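Local coordinates for extracellular solute-binding protein, family 1 (PDB 6G7P), which binds ferric iron in the cleft between its two lobes and probably delivers it to a membrane transporter as the periplasmic component of an uptake system, at residues 57-62 with 139-144. Sequence-based numbering, arbitrary orientation. Where two conformers were deposited one is given.
Sequences TVDAGR and NIYNQS. With FE (Fe (III) ion), chain C.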
# COMPACT_ATOMS: atom_id res chain seq x y z
N THR A 57 -4.54 6.69 6.14
CA THR A 57 -3.42 5.80 6.45
C THR A 57 -3.02 5.04 5.21
O THR A 57 -3.61 5.24 4.13
CB THR A 57 -3.75 4.90 7.65
OG1 THR A 57 -2.51 4.32 8.15
CG2 THR A 57 -4.73 3.83 7.34
N VAL A 58 -2.11 4.09 5.37
CA VAL A 58 -1.67 3.28 4.29
C VAL A 58 -2.05 1.82 4.55
O VAL A 58 -1.99 1.34 5.70
CB VAL A 58 -0.13 3.44 4.22
CG1 VAL A 58 0.58 2.33 3.56
CG2 VAL A 58 0.18 4.75 3.57
N ASP A 59 -2.42 1.14 3.47
CA ASP A 59 -2.72 -0.29 3.35
C ASP A 59 -4.17 -0.56 3.66
O ASP A 59 -4.71 -0.17 4.71
CB ASP A 59 -1.80 -1.19 4.21
CG ASP A 59 -1.72 -2.55 3.64
OD1 ASP A 59 -2.74 -3.31 3.64
OD2 ASP A 59 -0.66 -2.90 3.05
N ALA A 60 -4.86 -1.22 2.73
CA ALA A 60 -6.24 -1.63 2.98
C ALA A 60 -6.37 -2.46 4.24
O ALA A 60 -7.44 -2.46 4.87
CB ALA A 60 -6.79 -2.42 1.77
N GLY A 61 -5.33 -3.20 4.63
CA GLY A 61 -5.40 -3.96 5.89
C GLY A 61 -5.55 -3.04 7.06
O GLY A 61 -6.28 -3.38 8.03
N ARG A 62 -4.89 -1.88 7.08
CA ARG A 62 -5.04 -0.92 8.17
C ARG A 62 -6.39 -0.22 8.12
O ARG A 62 -7.02 0.07 9.16
CB ARG A 62 -3.94 0.12 8.19
CG ARG A 62 -2.56 -0.35 8.58
CD ARG A 62 -1.74 0.82 9.15
NE ARG A 62 -0.37 0.48 9.40
CZ ARG A 62 0.65 0.57 8.53
NH1 ARG A 62 1.90 0.23 8.85
NH2 ARG A 62 0.44 1.03 7.32
N ASN A 139 4.73 -7.15 9.14
CA ASN A 139 4.47 -6.02 8.24
C ASN A 139 3.17 -6.15 7.49
O ASN A 139 2.89 -7.22 6.93
CB ASN A 139 5.62 -5.89 7.24
CG ASN A 139 5.32 -4.90 6.11
OD1 ASN A 139 5.04 -5.35 5.01
ND2 ASN A 139 5.39 -3.65 6.37
N ILE A 140 2.38 -5.08 7.52
CA ILE A 140 1.05 -5.13 6.92
C ILE A 140 1.12 -5.39 5.40
O ILE A 140 0.18 -6.06 4.88
CB ILE A 140 0.26 -3.86 7.25
CG1 ILE A 140 -1.22 -4.01 6.92
CG2 ILE A 140 0.82 -2.64 6.54
CD1 ILE A 140 -1.95 -4.95 7.79
N TYR A 141 2.14 -4.92 4.70
CA TYR A 141 2.15 -5.14 3.27
C TYR A 141 2.23 -6.63 2.96
O TYR A 141 1.57 -7.14 2.04
CB TYR A 141 3.33 -4.45 2.60
CG TYR A 141 3.58 -3.02 2.97
CD1 TYR A 141 2.55 -2.12 3.22
CD2 TYR A 141 4.90 -2.53 3.07
CE1 TYR A 141 2.84 -0.79 3.52
CE2 TYR A 141 5.16 -1.22 3.37
CZ TYR A 141 4.13 -0.33 3.60
OH TYR A 141 4.40 0.99 3.91
N ASN A 142 3.06 -7.34 3.72
CA ASN A 142 3.17 -8.80 3.58
C ASN A 142 1.88 -9.50 3.99
O ASN A 142 1.48 -10.45 3.35
CB ASN A 142 4.34 -9.31 4.41
CG ASN A 142 5.68 -8.99 3.79
OD1 ASN A 142 5.83 -8.73 2.56
ND2 ASN A 142 6.75 -9.15 4.63
N GLN A 143 1.31 -9.08 5.11
CA GLN A 143 0.06 -9.65 5.56
C GLN A 143 -1.03 -9.53 4.49
O GLN A 143 -1.71 -10.52 4.20
CB GLN A 143 -0.40 -9.02 6.89
CG GLN A 143 0.55 -9.35 8.03
CD GLN A 143 0.24 -8.63 9.31
OE1 GLN A 143 -0.67 -7.80 9.40
NE2 GLN A 143 1.09 -8.83 10.29
N SER A 144 -1.08 -8.38 3.83
CA SER A 144 -2.09 -8.17 2.80
C SER A 144 -1.80 -9.04 1.58
O SER A 144 -2.75 -9.56 0.97
CB SER A 144 -2.18 -6.69 2.44
OG SER A 144 -2.81 -6.01 3.54
FE FE C . 5.40 2.28 2.94
O HOH W 1 3.11 1.36 6.18
O HOH W 2 4.07 3.86 2.71
O HOH W 3 5.72 3.28 4.82
O HOH W 4 6.54 4.36 2.99
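The ring of Tyr-141 meets the carboxylate of Asp-59 at its edge. OD2 of Asp-59 lies in the ring plane, 3.3 Å from CD1 of Tyr-141, and the carboxylate and ring planes are nearly coplanar, 20° from each other. Further along the same edge, Val-58 CG1 touches Tyr-141 CE1 at 3.9 Å. In the conformer given here, one of two, the guanidinium of Arg-62 has the methyl CG2 of Ile-140 over one face, set off from the centre of the group. At its edge, NH2 of Arg-62 donates to Val-58 O at 2.9 Å, from above the carbonyl plane. Water 1, also at this edge, accepts from NH2 and donates to Tyr-141 OH at 2.6 Å.

The other carboxylate oxygen, OD1 of Asp-59, caps helix 60-69: its anti lone pair takes the N-H of Gly-61. On the syn side Ser-144 OG donates to the same OD1 at 2.7 Å, 23° out of plane. Two donors on one oxygen probably hold the carboxylate's rotation. With chi1 at -167°, Ile-140 turns CG1 away from its own backbone N and lays it against the carboxylate, 3.6 Å from Asp-59 CG, and CD1 reaches Gly-61 CA.

Tyr-141 OH binds the iron at 1.9 Å; Tyr-197 and Tyr-198 also bind the metal, with three waters. Arg-62 NE forms a salt bridge with Asp-37. A ferric ion held by tyrosine phenol oxygens in the interlobe cleft is characteristic of iron-binding proteins of the periplasmic binding protein fold.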